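Local coordinates for protein Cwp19 (Clostridioides difficile, PDB 5OQ3) that carries a TIM-barrel glycoside hydrolase domain, the part described here, and probably hydrolyses the peptidoglycan of the bacterial cell wall, at residues 121-126 / 185-190; 221-226 / 279-284; 239-244 / 283-288. All blocks are in the same frame, centred on the assembly; numbering follows the deposited sequence.

Interaction 1 (121-126 / 185-190)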
# COMPACT_ATOMS: atom_id res chain seq x y z
N ALA A 121 8.50 1.00 4.56
CA ALA A 121 8.46 -0.34 3.99
C ALA A 121 7.02 -0.74 3.72
O ALA A 121 6.20 -0.79 4.65
CB ALA A 121 9.10 -1.32 4.96
N TRP A 122 6.72 -1.00 2.44
CA TRP A 122 5.40 -1.34 1.99
C TRP A 122 5.27 -2.87 1.80
O TRP A 122 6.07 -3.49 1.10
CB TRP A 122 5.11 -0.54 0.73
CG TRP A 122 4.06 -0.95 -0.24
CD1 TRP A 122 2.96 -1.75 -0.02
CD2 TRP A 122 3.97 -0.50 -1.59
NE1 TRP A 122 2.24 -1.86 -1.17
CE2 TRP A 122 2.84 -1.12 -2.14
CE3 TRP A 122 4.75 0.31 -2.40
CZ2 TRP A 122 2.44 -0.92 -3.48
CZ3 TRP A 122 4.38 0.50 -3.73
CH2 TRP A 122 3.23 -0.12 -4.25
N PHE A 123 4.22 -3.39 2.40
CA PHE A 123 3.89 -4.82 2.38
C PHE A 123 2.49 -5.04 1.79
O PHE A 123 1.55 -4.28 2.09
CB PHE A 123 3.87 -5.39 3.80
CG PHE A 123 5.16 -5.23 4.55
CD1 PHE A 123 5.48 -4.05 5.24
CD2 PHE A 123 6.01 -6.32 4.71
CE1 PHE A 123 6.65 -3.93 5.95
CE2 PHE A 123 7.18 -6.19 5.41
CZ PHE A 123 7.50 -5.01 6.06
N ASN A 124 2.34 -6.12 1.02
CA ASN A 124 1.02 -6.64 0.64
C ASN A 124 0.75 -7.84 1.57
O ASN A 124 1.48 -8.82 1.52
CB ASN A 124 1.01 -7.00 -0.84
CG ASN A 124 -0.33 -7.55 -1.29
OD1 ASN A 124 -0.93 -8.39 -0.60
ND2 ASN A 124 -0.78 -7.13 -2.49
N PRO A 125 -0.25 -7.77 2.47
CA PRO A 125 -0.34 -8.83 3.47
C PRO A 125 -0.76 -10.21 2.91
O PRO A 125 -0.15 -11.21 3.29
CB PRO A 125 -1.40 -8.29 4.46
CG PRO A 125 -2.11 -7.20 3.74
CD PRO A 125 -1.16 -6.64 2.76
N TYR A 126 -1.85 -10.27 2.12
CA TYR A 126 -2.52 -11.56 1.84
C TYR A 126 -2.22 -12.18 0.46
O TYR A 126 -2.53 -13.33 0.28
CB TYR A 126 -4.04 -11.46 1.96
CG TYR A 126 -4.57 -10.79 3.23
CD1 TYR A 126 -4.37 -11.33 4.49
CD2 TYR A 126 -5.32 -9.64 3.13
CE1 TYR A 126 -4.88 -10.72 5.62
CE2 TYR A 126 -5.87 -9.03 4.25
CZ TYR A 126 -5.66 -9.59 5.50
OH TYR A 126 -6.21 -8.96 6.58
N ASP A 185 11.48 3.89 8.77
CA ASP A 185 10.74 4.98 9.44
C ASP A 185 9.24 4.73 9.54
O ASP A 185 8.55 5.28 10.40
CB ASP A 185 10.97 6.29 8.69
CG ASP A 185 12.42 6.59 8.55
OD1 ASP A 185 13.07 6.81 9.60
OD2 ASP A 185 12.98 6.57 7.44
N GLY A 186 8.74 3.83 8.68
CA GLY A 186 7.31 3.50 8.62
C GLY A 186 7.07 2.13 8.04
O GLY A 186 7.93 1.59 7.33
N VAL A 187 5.89 1.61 8.35
CA VAL A 187 5.33 0.38 7.73
C VAL A 187 4.03 0.81 7.03
O VAL A 187 3.24 1.54 7.63
CB VAL A 187 5.06 -0.69 8.83
CG1 VAL A 187 4.26 -1.85 8.26
CG2 VAL A 187 6.36 -1.11 9.51
N HIS A 188 3.86 0.36 5.79
CA HIS A 188 2.78 0.77 4.94
C HIS A 188 2.10 -0.45 4.31
O HIS A 188 2.81 -1.34 3.77
CB HIS A 188 3.36 1.62 3.83
CG HIS A 188 2.37 2.19 2.85
ND1 HIS A 188 1.87 3.46 2.97
CD2 HIS A 188 1.89 1.70 1.69
CE1 HIS A 188 1.09 3.72 1.94
NE2 HIS A 188 1.07 2.67 1.15
N PHE A 189 0.76 -0.52 4.36
CA PHE A 189 -0.01 -1.47 3.54
C PHE A 189 -0.78 -0.67 2.51
O PHE A 189 -1.28 0.41 2.82
CB PHE A 189 -1.06 -2.27 4.38
CG PHE A 189 -0.49 -3.24 5.40
CD1 PHE A 189 0.87 -3.53 5.57
CD2 PHE A 189 -1.38 -3.92 6.19
CE1 PHE A 189 1.31 -4.44 6.52
CE2 PHE A 189 -0.95 -4.85 7.11
CZ PHE A 189 0.38 -5.11 7.28
N ASP A 190 -0.88 -1.23 1.30
CA ASP A 190 -1.73 -0.63 0.28
C ASP A 190 -3.13 -1.22 0.34
O ASP A 190 -3.62 -1.57 1.44
CB ASP A 190 -1.07 -0.66 -1.11
CG ASP A 190 -0.83 -2.04 -1.65
OD1 ASP A 190 -0.42 -2.93 -0.87
OD2 ASP A 190 -0.93 -2.24 -2.89
O HOH W 1 0.56 -4.64 -3.24

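Interaction 2 (221-226 / 279-284)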
# COMPACT_ATOMS: atom_id res chain seq x y z
N ASN A 221 -11.89 -9.05 10.81
CA ASN A 221 -10.66 -9.77 10.58
C ASN A 221 -9.54 -8.85 10.11
O ASN A 221 -8.38 -8.96 10.50
CB ASN A 221 -10.86 -10.90 9.54
CG ASN A 221 -11.72 -12.02 10.05
OD1 ASN A 221 -11.78 -12.30 11.24
ND2 ASN A 221 -12.35 -12.73 9.13
N VAL A 222 -9.90 -7.96 9.19
CA VAL A 222 -8.94 -6.98 8.66
C VAL A 222 -8.58 -5.98 9.76
O VAL A 222 -7.36 -5.73 10.00
CB VAL A 222 -9.52 -6.26 7.43
CG1 VAL A 222 -8.64 -5.06 7.03
CG2 VAL A 222 -9.68 -7.23 6.26
N ASN A 223 -9.57 -5.48 10.49
CA ASN A 223 -9.31 -4.57 11.59
C ASN A 223 -8.33 -5.15 12.59
O ASN A 223 -7.41 -4.46 13.03
CB ASN A 223 -10.60 -4.25 12.34
CG ASN A 223 -11.63 -3.51 11.53
OD1 ASN A 223 -11.39 -3.06 10.40
ND2 ASN A 223 -12.83 -3.41 12.12
N THR A 224 -8.49 -6.42 12.94
CA THR A 224 -7.65 -7.11 13.92
C THR A 224 -6.22 -7.19 13.46
O THR A 224 -5.29 -7.08 14.24
CB THR A 224 -8.19 -8.56 14.13
OG1 THR A 224 -9.51 -8.51 14.67
CG2 THR A 224 -7.40 -9.30 15.13
N LEU A 225 -6.02 -7.48 12.18
CA LEU A 225 -4.68 -7.52 11.62
C LEU A 225 -4.00 -6.16 11.77
O LEU A 225 -2.89 -6.05 12.27
CB LEU A 225 -4.68 -7.93 10.14
CG LEU A 225 -3.28 -7.86 9.53
CD1 LEU A 225 -2.29 -8.83 10.18
CD2 LEU A 225 -3.40 -8.10 8.04
N LEU A 226 -4.69 -5.10 11.34
CA LEU A 226 -4.13 -3.76 11.49
C LEU A 226 -3.78 -3.42 12.91
O LEU A 226 -2.67 -2.93 13.20
CB LEU A 226 -5.02 -2.70 10.85
CG LEU A 226 -5.39 -2.87 9.38
CD1 LEU A 226 -6.22 -1.69 8.90
CD2 LEU A 226 -4.29 -3.12 8.44
N ILE A 279 -9.93 4.38 11.48
CA ILE A 279 -9.73 5.74 11.94
C ILE A 279 -10.32 5.93 13.32
O ILE A 279 -9.64 6.42 14.24
CB ILE A 279 -10.28 6.76 10.91
CG1 ILE A 279 -9.49 6.71 9.61
CG2 ILE A 279 -10.31 8.18 11.49
CD1 ILE A 279 -10.16 7.38 8.46
N LYS A 280 -11.55 5.51 13.51
CA LYS A 280 -12.23 5.77 14.76
C LYS A 280 -11.63 5.01 15.91
O LYS A 280 -11.62 5.50 17.03
CB LYS A 280 -13.72 5.53 14.59
CG LYS A 280 -14.35 6.46 13.52
CD LYS A 280 -14.67 7.87 13.98
CE LYS A 280 -13.53 8.87 13.96
NZ LYS A 280 -13.81 9.93 14.99
N GLN A 281 -11.14 3.80 15.66
CA GLN A 281 -10.49 2.97 16.69
C GLN A 281 -8.97 3.21 16.81
O GLN A 281 -8.31 2.63 17.68
CB GLN A 281 -10.77 1.50 16.45
CG GLN A 281 -12.23 1.16 16.60
CD GLN A 281 -12.52 -0.29 16.29
OE1 GLN A 281 -11.78 -1.19 16.72
NE2 GLN A 281 -13.59 -0.54 15.49
N GLY A 282 -8.41 4.06 15.96
CA GLY A 282 -7.01 4.37 16.04
C GLY A 282 -6.10 3.19 15.75
O GLY A 282 -5.09 2.96 16.40
N LEU A 283 -6.46 2.43 14.72
CA LEU A 283 -5.75 1.23 14.36
C LEU A 283 -4.52 1.53 13.47
O LEU A 283 -3.72 0.65 13.20
CB LEU A 283 -6.64 0.22 13.62
CG LEU A 283 -7.94 -0.14 14.36
CD1 LEU A 283 -8.71 -1.19 13.59
CD2 LEU A 283 -7.67 -0.56 15.78
N ILE A 284 -4.45 2.78 13.00
CA ILE A 284 -3.41 3.21 12.09
C ILE A 284 -2.95 4.60 12.55
O ILE A 284 -3.71 5.33 13.18
CB ILE A 284 -3.91 3.25 10.61
CG1 ILE A 284 -5.15 4.15 10.43
CG2 ILE A 284 -4.19 1.82 10.11
CD1 ILE A 284 -5.71 4.15 9.04

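Interaction 3 (239-244 / 283-288)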
# COMPACT_ATOMS: atom_id res chain seq x y z
N ASN A 239 8.30 4.94 17.70
CA ASN A 239 8.22 6.11 16.80
C ASN A 239 8.16 5.72 15.33
O ASN A 239 8.09 6.60 14.49
CB ASN A 239 9.30 7.15 17.12
CG ASN A 239 9.23 7.64 18.55
OD1 ASN A 239 8.20 7.51 19.22
ND2 ASN A 239 10.30 8.26 18.99
N VAL A 240 8.22 4.43 15.01
CA VAL A 240 7.93 3.99 13.63
C VAL A 240 6.45 4.06 13.42
O VAL A 240 5.67 3.57 14.23
CB VAL A 240 8.44 2.55 13.42
CG1 VAL A 240 7.93 1.98 12.11
CG2 VAL A 240 9.97 2.57 13.41
N VAL A 241 6.07 4.69 12.31
CA VAL A 241 4.63 4.91 11.99
C VAL A 241 4.06 3.73 11.19
O VAL A 241 4.78 3.06 10.46
CB VAL A 241 4.40 6.24 11.28
CG1 VAL A 241 4.87 7.37 12.17
CG2 VAL A 241 5.08 6.35 9.91
N PHE A 242 2.76 3.56 11.30
CA PHE A 242 2.03 2.54 10.55
C PHE A 242 0.89 3.21 9.80
O PHE A 242 0.05 3.91 10.40
CB PHE A 242 1.48 1.49 11.52
CG PHE A 242 0.68 0.42 10.87
CD1 PHE A 242 1.15 -0.29 9.79
CD2 PHE A 242 -0.59 0.11 11.33
CE1 PHE A 242 0.38 -1.27 9.17
CE2 PHE A 242 -1.33 -0.89 10.75
CZ PHE A 242 -0.86 -1.57 9.67
N GLY A 243 0.83 2.96 8.51
CA GLY A 243 -0.25 3.52 7.71
C GLY A 243 -0.74 2.58 6.64
O GLY A 243 -0.07 1.63 6.25
N VAL A 244 -1.95 2.93 6.15
CA VAL A 244 -2.59 2.13 5.13
C VAL A 244 -3.15 3.06 4.08
O VAL A 244 -3.70 4.13 4.38
CB VAL A 244 -3.76 1.27 5.76
CG1 VAL A 244 -4.48 0.45 4.72
CG2 VAL A 244 -3.23 0.42 6.88
N LEU A 283 -6.46 2.43 14.72
CA LEU A 283 -5.75 1.23 14.36
C LEU A 283 -4.52 1.53 13.47
O LEU A 283 -3.72 0.65 13.20
CB LEU A 283 -6.64 0.22 13.62
CG LEU A 283 -7.94 -0.14 14.36
CD1 LEU A 283 -8.71 -1.19 13.59
CD2 LEU A 283 -7.67 -0.56 15.78
N ILE A 284 -4.45 2.78 13.00
CA ILE A 284 -3.41 3.21 12.09
C ILE A 284 -2.95 4.60 12.55
O ILE A 284 -3.71 5.33 13.18
CB ILE A 284 -3.91 3.25 10.61
CG1 ILE A 284 -5.15 4.15 10.43
CG2 ILE A 284 -4.19 1.82 10.11
CD1 ILE A 284 -5.71 4.15 9.04
N ASP A 285 -1.72 4.95 12.19
CA ASP A 285 -1.22 6.31 12.41
C ASP A 285 -1.53 7.27 11.27
O ASP A 285 -1.64 8.48 11.48
CB ASP A 285 0.29 6.31 12.62
CG ASP A 285 0.74 5.57 13.86
OD1 ASP A 285 0.18 5.82 14.92
OD2 ASP A 285 1.65 4.74 13.72
N TYR A 286 -1.63 6.73 10.05
CA TYR A 286 -1.93 7.54 8.86
C TYR A 286 -2.74 6.75 7.88
O TYR A 286 -2.70 5.53 7.87
CB TYR A 286 -0.63 8.11 8.25
CG TYR A 286 0.30 7.22 7.47
CD1 TYR A 286 0.03 6.91 6.14
CD2 TYR A 286 1.47 6.73 8.02
CE1 TYR A 286 0.91 6.16 5.39
CE2 TYR A 286 2.38 6.00 7.25
CZ TYR A 286 2.08 5.72 5.92
OH TYR A 286 2.98 5.01 5.13
N VAL A 287 -3.45 7.47 7.02
CA VAL A 287 -4.31 6.87 6.01
C VAL A 287 -4.12 7.65 4.72
O VAL A 287 -3.96 8.89 4.71
CB VAL A 287 -5.79 6.89 6.49
CG1 VAL A 287 -6.36 8.32 6.58
CG2 VAL A 287 -6.66 6.00 5.61
N VAL A 288 -4.10 6.90 3.61
CA VAL A 288 -3.82 7.45 2.27
C VAL A 288 -4.88 7.01 1.27
O VAL A 288 -4.64 6.14 0.44
CB VAL A 288 -2.40 7.10 1.77
CG1 VAL A 288 -2.08 7.92 0.55
CG2 VAL A 288 -1.36 7.25 2.86

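Interaction 1 (121-126 / 185-190)
The indole of Trp122 has the imidazole of His188 over one face and Asp190 OD1 at its edge, close to the ring plane. His188 comes from strand 186-189, parallel to 118-123 in the TIM barrel, and Asp190 from the loop that follows it. The imidazole arrives edge first, its plane 74° from the indole, and brings His188 CD2 to 3.9 Å from Trp122 CG; Trp31 adds another edge-to-face contact to the indole. On the opposite side of the sheet, where helix 165-181 packs, the Phe189 ring has Pro125 CG over one face, while Phe123 CE1 meets Val187 CG1 at 3.9 Å. Bulky apolar residues suit this strand-helix layer, whereas Trp122 and His188 combine flat surfaces with polar nitrogens, and His188 ND1 is bonded to Tyr286 OH. Backbone hydrogen bonds hold the strands in register, with Phe123 N 2.8 Å from His188 O. Asp190 turns its carboxylate back toward the indole, CG lying between backbone N and carbonyl carbon (chi1 64°). Trp122 NE1 gives its hydrogen to Asp190 OD1 at 2.9 Å, approaching from above the carboxylate plane. Asn124 OD1 is hydrogen-bonded to Arg127 N, and Asn124 ND2 to a water that donates to Asp190 OD2.

Interaction 2 (221-226 / 279-284)
Leu283 presses against Leu226 and Asn223 of helix 214-236, and these three residues supply most of the 208 Å² buried here. The setting is the outer layer of the TIM barrel, where an α-helix of the fold packs beside the turn that leads from helix 275-280 into strand 286-287. That turn is a Schellman motif: Gly282 has positive phi (65°), a conformation that costs a residue with a CB more than it costs glycine, and Gly282 N reaches back to Ile279 O at 3.2 Å. The reversal delivers Leu283 to the neighbouring helix. Its CG is anti to its own carbonyl carbon (chi1 -54°), and the extended chain beyond puts the CD1 methyl alongside the helix, 3.8 Å from Asn223 CB. Asparagine fits this site because its aliphatic CB can meet the leucine methyl while its amide turns to polar company: ND2 is hydrogen-bonded to Glu220, and OD1 receives a weak bond from Trp278. Leu226 lies one helical turn further on and points at the loop, its CB 4.3 Å from Leu283 CB. Its CD1 methyl reaches Ile284 CG2 at 4.2 Å, and the same side chain also rests on Trp278, Phe242 and Val244, so a branched apolar residue is well placed where helix, loop and barrel strand converge. No hydrogen bond crosses the contact, which therefore rests on van der Waals packing. The nearest approach is that of the Leu283 CD1 methyl to the backbone oxygen Asn223 O, 3.6 Å.

Interaction 3 (239-244 / 283-288)
The phenol ring of Tyr286 lies flat over Gly243, whose CA sits 3.4 Å from the ring centroid and only 2° off its normal, a CH-pi contact. Tyr286 CG lies between its backbone N and carbonyl carbon (chi1 75°), which swings the ring across to the adjacent parallel barrel strand, where it fills the hollow that a CB on Gly243 would occupy. Tyr286 OH is hydrogen-bonded to His120 ND1 as well as to His188 ND1. Val241 CG2 closes one edge of this ring, 3.8 Å from Tyr286 CE2. On the sheet's other side the bump is Ile284. Its CG2 methyl wedges between Val244 and Phe242, 3.6 Å from Val244 CG2 and 4.0 Å from Phe242 CE2; these side chains cross at about right angles, a fit suited to branched residues. Beside them Val244 O accepts from Val288 N at 2.9 Å. Phe242 O receives two donors, Asp285 N at 2.7 Å and Tyr286 N at 3.3 Å. Asp285 also offers the anti lone pair of OD2 to Phe242 N, 2.9 Å away, as an extra strand partner. That same oxygen forms a salt bridge with Lys234. A cation and a peptide N-H on one carboxylate oxygen would be expected to stabilise the charged form of Asp285.

In the fold
The three contacts follow part of the TIM barrel. Interactions 1 and 3 are two pairings in its parallel sheet, 118-123 beside 186-189 and 241-244 beside 286-287, separated by the one between 186-189 and 241-244. Their centres lie about 10 Å apart, and His188 ND1 is hydrogen-bonded to Tyr286 OH, joining them past the intervening strand 241-244. Interaction 2 sits outside the sheet, its centre about 14 Å and about 10 Å from the centres of interactions 1 and 3, between helix 214-236 and the loop that follows helix 275-280. It shares Leu283 and Ile284 with interaction 3. Along the chain, interaction 1 is complete before the other two begin, and both of these use the connection from helix 275-280 to strand 286-287. Together they join barrel wall and helical shell.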